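Local coordinates for protein anaphase-promoting complex subunit cut9 (PDB 2XPI) that serves as a TPR-repeat subunit of the anaphase-promoting complex, the ubiquitin ligase that controls progression through mitosis and G1, and binds the small subunit hcn1, at residues H441-M452 / Y463-D474. Sequence-based numbering, arbitrary orientation.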
loop_
_atom_site.group_PDB
_atom_site.type_symbol
_atom_site.label_atom_id
_atom_site.label_comp_id
_atom_site.label_asym_id
_atom_site.label_seq_id
_atom_site.Cartn_x
_atom_site.Cartn_y
_atom_site.Cartn_z
ATOM N N HIS A 441 -9.879 -21.147 31.633
ATOM C CA HIS A 441 -9.315 -21.982 32.689
ATOM C C HIS A 441 -8.000 -22.659 32.318
ATOM O O HIS A 441 -7.276 -23.124 33.194
ATOM C CB HIS A 441 -10.314 -23.044 33.109
ATOM C CG HIS A 441 -10.344 -24.225 32.198
ATOM N ND1 HIS A 441 -10.791 -24.147 30.898
ATOM C CD2 HIS A 441 -9.977 -25.513 32.396
ATOM C CE1 HIS A 441 -10.693 -25.338 30.330
ATOM N NE2 HIS A 441 -10.197 -26.182 31.217
ATOM N N LEU A 442 -7.681 -22.694 31.033
ATOM C CA LEU A 442 -6.512 -23.421 30.580
ATOM C C LEU A 442 -5.150 -22.859 31.000
ATOM O O LEU A 442 -4.299 -23.612 31.426
ATOM C CB LEU A 442 -6.562 -23.626 29.071
ATOM C CG LEU A 442 -7.501 -24.726 28.594
ATOM C CD1 LEU A 442 -7.449 -24.810 27.099
ATOM C CD2 LEU A 442 -7.118 -26.053 29.201
ATOM N N PRO A 443 -4.920 -21.544 30.865
ATOM C CA PRO A 443 -3.639 -21.020 31.367
ATOM C C PRO A 443 -3.308 -21.336 32.828
ATOM O O PRO A 443 -2.159 -21.652 33.082
ATOM C CB PRO A 443 -3.776 -19.518 31.147
ATOM C CG PRO A 443 -4.601 -19.439 29.879
ATOM C CD PRO A 443 -5.656 -20.529 30.092
ATOM N N TYR A 444 -4.257 -21.276 33.758
ATOM C CA TYR A 444 -4.002 -21.671 35.155
ATOM C C TYR A 444 -3.778 -23.171 35.291
ATOM O O TYR A 444 -3.041 -23.622 36.171
ATOM C CB TYR A 444 -5.173 -21.319 36.056
ATOM C CG TYR A 444 -5.352 -19.844 36.261
ATOM C CD1 TYR A 444 -4.323 -18.967 36.017
ATOM C CD2 TYR A 444 -6.557 -19.336 36.696
ATOM C CE1 TYR A 444 -4.483 -17.639 36.196
ATOM C CE2 TYR A 444 -6.731 -18.005 36.880
ATOM C CZ TYR A 444 -5.692 -17.155 36.634
ATOM O OH TYR A 444 -5.877 -15.802 36.813
ATOM N N LEU A 445 -4.458 -23.933 34.444
ATOM C CA LEU A 445 -4.222 -25.354 34.338
ATOM C C LEU A 445 -2.744 -25.594 34.074
ATOM O O LEU A 445 -2.071 -26.329 34.805
ATOM C CB LEU A 445 -5.030 -25.928 33.185
ATOM C CG LEU A 445 -5.561 -27.320 33.462
ATOM C CD1 LEU A 445 -6.388 -27.841 32.299
ATOM C CD2 LEU A 445 -4.398 -28.231 33.784
ATOM N N PHE A 446 -2.239 -24.956 33.024
ATOM C CA PHE A 446 -0.876 -25.185 32.600
ATOM C C PHE A 446 0.128 -24.666 33.637
ATOM O O PHE A 446 1.140 -25.314 33.920
ATOM C CB PHE A 446 -0.635 -24.550 31.235
ATOM C CG PHE A 446 -1.546 -25.068 30.145
ATOM C CD1 PHE A 446 -2.012 -26.361 30.169
ATOM C CD2 PHE A 446 -1.909 -24.255 29.075
ATOM C CE1 PHE A 446 -2.849 -26.840 29.154
ATOM C CE2 PHE A 446 -2.745 -24.727 28.054
ATOM C CZ PHE A 446 -3.213 -26.008 28.093
ATOM N N LEU A 447 -0.145 -23.494 34.197
ATOM C CA LEU A 447 0.690 -22.975 35.270
ATOM C C LEU A 447 0.737 -23.983 36.436
ATOM O O LEU A 447 1.780 -24.194 37.029
ATOM C CB LEU A 447 0.172 -21.621 35.767
ATOM C CG LEU A 447 0.768 -20.273 35.327
ATOM C CD1 LEU A 447 2.125 -20.437 34.670
ATOM C CD2 LEU A 447 -0.192 -19.513 34.416
ATOM N N GLY A 448 -0.396 -24.601 36.753
ATOM C CA GLY A 448 -0.449 -25.596 37.806
ATOM C C GLY A 448 0.440 -26.802 37.516
ATOM O O GLY A 448 1.220 -27.231 38.372
ATOM N N MET A 449 0.326 -27.341 36.303
ATOM C CA MET A 449 1.068 -28.524 35.883
ATOM C C MET A 449 2.559 -28.291 35.866
ATOM O O MET A 449 3.354 -29.189 36.180
ATOM C CB MET A 449 0.626 -28.954 34.496
ATOM C CG MET A 449 -0.843 -29.399 34.443
ATOM S SD MET A 449 -1.342 -29.671 32.736
ATOM C CE MET A 449 -0.081 -30.879 32.316
ATOM N N GLN A 450 2.938 -27.081 35.497
ATOM C CA GLN A 450 4.337 -26.730 35.412
ATOM C C GLN A 450 4.904 -26.526 36.816
ATOM O O GLN A 450 6.065 -26.865 37.072
ATOM C CB GLN A 450 4.504 -25.473 34.555
ATOM C CG GLN A 450 5.836 -25.380 33.881
ATOM C CD GLN A 450 6.094 -26.569 32.999
ATOM O OE1 GLN A 450 7.203 -27.099 32.954
ATOM N NE2 GLN A 450 5.064 -27.017 32.311
ATOM N N HIS A 451 4.094 -25.983 37.731
ATOM C CA HIS A 451 4.530 -25.821 39.120
ATOM C C HIS A 451 4.581 -27.143 39.894
ATOM O O HIS A 451 5.356 -27.291 40.835
ATOM C CB HIS A 451 3.700 -24.775 39.853
ATOM C CG HIS A 451 4.142 -23.366 39.582
ATOM N ND1 HIS A 451 5.355 -22.867 40.014
ATOM C CD2 HIS A 451 3.538 -22.352 38.916
ATOM C CE1 HIS A 451 5.478 -21.611 39.621
ATOM N NE2 HIS A 451 4.390 -21.276 38.955
ATOM N N MET A 452 3.771 -28.109 39.484
ATOM C CA MET A 452 3.933 -29.470 39.977
ATOM C C MET A 452 5.328 -30.008 39.681
ATOM O O MET A 452 5.974 -30.571 40.563
ATOM C CB MET A 452 2.882 -30.390 39.380
ATOM C CG MET A 452 1.605 -30.345 40.146
ATOM S SD MET A 452 0.512 -31.690 39.730
ATOM C CE MET A 452 -0.456 -30.934 38.434
ATOM N N TYR A 463 -3.154 -22.385 41.555
ATOM C CA TYR A 463 -3.529 -22.290 40.162
ATOM C C TYR A 463 -4.613 -23.312 39.766
ATOM O O TYR A 463 -5.528 -22.993 39.007
ATOM C CB TYR A 463 -2.298 -22.462 39.282
ATOM C CG TYR A 463 -1.343 -21.289 39.241
ATOM C CD1 TYR A 463 -1.707 -20.074 38.654
ATOM C CD2 TYR A 463 -0.061 -21.407 39.739
ATOM C CE1 TYR A 463 -0.814 -19.008 38.585
ATOM C CE2 TYR A 463 0.834 -20.355 39.685
ATOM C CZ TYR A 463 0.457 -19.161 39.101
ATOM O OH TYR A 463 1.377 -18.132 39.057
ATOM N N LEU A 464 -4.536 -24.536 40.279
ATOM C CA LEU A 464 -5.528 -25.538 39.902
ATOM C C LEU A 464 -6.935 -25.257 40.451
ATOM O O LEU A 464 -7.922 -25.421 39.735
ATOM C CB LEU A 464 -5.053 -26.953 40.250
ATOM C CG LEU A 464 -3.883 -27.469 39.396
ATOM C CD1 LEU A 464 -3.396 -28.795 39.914
ATOM C CD2 LEU A 464 -4.243 -27.589 37.944
ATOM N N GLN A 465 -7.039 -24.833 41.707
ATOM C CA GLN A 465 -8.337 -24.395 42.249
ATOM C C GLN A 465 -8.873 -23.220 41.435
ATOM O O GLN A 465 -10.075 -23.100 41.199
ATOM C CB GLN A 465 -8.225 -23.999 43.728
ATOM C CG GLN A 465 -7.895 -25.157 44.654
ATOM C CD GLN A 465 -8.928 -26.274 44.576
ATOM O OE1 GLN A 465 -10.134 -26.014 44.439
ATOM N NE2 GLN A 465 -8.465 -27.529 44.680
ATOM N N SER A 466 -7.964 -22.355 40.999
ATOM C CA SER A 466 -8.319 -21.259 40.117
ATOM C C SER A 466 -8.926 -21.708 38.786
ATOM O O SER A 466 -9.997 -21.222 38.455
ATOM C CB SER A 466 -7.140 -20.311 39.913
ATOM O OG SER A 466 -6.905 -19.548 41.086
ATOM N N SER A 467 -8.297 -22.616 38.024
ATOM C CA SER A 467 -8.977 -23.079 36.805
ATOM C C SER A 467 -10.308 -23.718 37.134
ATOM O O SER A 467 -11.308 -23.489 36.447
ATOM C CB SER A 467 -8.158 -24.030 35.917
ATOM O OG SER A 467 -6.944 -24.410 36.518
ATOM N N TYR A 468 -10.329 -24.528 38.181
ATOM C CA TYR A 468 -11.552 -25.243 38.518
ATOM C C TYR A 468 -12.709 -24.266 38.792
ATOM O O TYR A 468 -13.855 -24.553 38.463
ATOM C CB TYR A 468 -11.319 -26.158 39.720
ATOM C CG TYR A 468 -12.471 -27.078 40.033
ATOM C CD1 TYR A 468 -13.380 -26.772 41.048
ATOM C CD2 TYR A 468 -12.645 -28.265 39.320
ATOM C CE1 TYR A 468 -14.442 -27.628 41.345
ATOM C CE2 TYR A 468 -13.691 -29.123 39.603
ATOM C CZ TYR A 468 -14.591 -28.804 40.617
ATOM O OH TYR A 468 -15.637 -29.668 40.883
ATOM N N ALA A 469 -12.418 -23.115 39.388
ATOM C CA ALA A 469 -13.488 -22.158 39.666
ATOM C C ALA A 469 -14.084 -21.596 38.365
ATOM O O ALA A 469 -15.287 -21.351 38.284
ATOM C CB ALA A 469 -13.005 -21.035 40.581
ATOM N N LEU A 470 -13.227 -21.410 37.363
ATOM C CA LEU A 470 -13.596 -21.003 36.007
ATOM C C LEU A 470 -14.328 -22.091 35.179
ATOM O O LEU A 470 -15.284 -21.806 34.460
ATOM C CB LEU A 470 -12.321 -20.596 35.254
ATOM C CG LEU A 470 -11.917 -19.126 35.059
ATOM C CD1 LEU A 470 -12.725 -18.133 35.896
ATOM C CD2 LEU A 470 -10.423 -18.942 35.271
ATOM N N PHE A 471 -13.862 -23.331 35.238
ATOM C CA PHE A 471 -14.498 -24.385 34.455
ATOM C C PHE A 471 -14.149 -25.733 35.072
ATOM O O PHE A 471 -12.974 -26.050 35.264
ATOM C CB PHE A 471 -14.092 -24.287 32.962
ATOM C CG PHE A 471 -14.684 -25.372 32.075
ATOM C CD1 PHE A 471 -16.033 -25.364 31.746
ATOM C CD2 PHE A 471 -13.879 -26.377 31.562
ATOM C CE1 PHE A 471 -16.588 -26.356 30.944
ATOM C CE2 PHE A 471 -14.416 -27.390 30.750
ATOM C CZ PHE A 471 -15.779 -27.380 30.442
ATOM N N GLN A 472 -15.174 -26.512 35.398
ATOM C CA GLN A 472 -14.977 -27.731 36.175
ATOM C C GLN A 472 -15.058 -29.052 35.397
ATOM O O GLN A 472 -14.866 -30.114 35.987
ATOM C CB GLN A 472 -15.901 -27.760 37.412
ATOM C CG GLN A 472 -17.376 -27.373 37.180
ATOM C CD GLN A 472 -17.570 -25.871 37.017
ATOM O OE1 GLN A 472 -17.758 -25.368 35.898
ATOM N NE2 GLN A 472 -17.499 -25.145 38.130
ATOM N N TYR A 473 -15.306 -28.992 34.087
ATOM C CA TYR A 473 -15.520 -30.209 33.304
ATOM C C TYR A 473 -14.482 -30.500 32.207
ATOM O O TYR A 473 -14.832 -30.832 31.075
ATOM C CB TYR A 473 -16.926 -30.217 32.708
ATOM C CG TYR A 473 -18.009 -30.030 33.738
ATOM C CD1 TYR A 473 -18.387 -31.071 34.573
ATOM C CD2 TYR A 473 -18.648 -28.808 33.881
ATOM C CE1 TYR A 473 -19.370 -30.896 35.525
ATOM C CE2 TYR A 473 -19.632 -28.624 34.827
ATOM C CZ TYR A 473 -19.987 -29.667 35.644
ATOM O OH TYR A 473 -20.966 -29.474 36.580
ATOM N N ASP A 474 -13.208 -30.404 32.563
ATOM C CA ASP A 474 -12.129 -30.743 31.659
ATOM C C ASP A 474 -11.305 -31.869 32.298
ATOM O O ASP A 474 -10.760 -31.704 33.390
ATOM C CB ASP A 474 -11.287 -29.491 31.419
ATOM C CG ASP A 474 -9.982 -29.770 30.674
ATOM O OD1 ASP A 474 -9.635 -30.947 30.391
ATOM O OD2 ASP A 474 -9.283 -28.781 30.374
#
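The two antiparallel helices of TPR repeat 11 pack here, Y444 and Y463 interlocking as knobs into holes along the hairpin and H441 meeting F471 and D474 where it runs into the next repeat. The axes of helices 442-452 and 463-470 make an angle of 158° and come within 7.8 Å. Y444 lodges among Y463, S466, S467 and L470, its CD2 3.4 Å from S466 CB, while Y463 enters the hole formed by Y444, L447, G448 and H451. L447 CB stands over the centre of the Y463 ring, 3.7 Å from its centroid, in a CH-pi contact; the H451 ring meets the Y463 ring rim to rim, planes almost parallel. G448 faces L464 where the helices run side by side, its CA 4.2 Å from L464 CG. Further along the pair, L464 CD1 touches M452 CE at 3.9 Å. With chi1 81° tucking its ring between backbone N and carbonyl carbon, H441 sends NE2 to the anti lone pair of D474 OD2, a nearly straight 2.9 Å hydrogen bond lying close to the imidazole plane but with the carboxylate turned 81° against it. F471 turns an edge to one imidazole face, CD2 lying 3.6 Å from H441 CE1. D474 caps helix 475-487 through OD1 to L476 N, and its OD2 also forms a salt bridge with a basic side chain of another protein's chain. Replacing H441 with an alanine would probably leave D474 OD2 without its imidazole donor and F471 without the ring it packs on. Such close helix pairing, with an N-cap aspartate starting the next helix, fits the helix-turn-helix unit of a TPR superhelix, here in one of the repeats that bind hcn1.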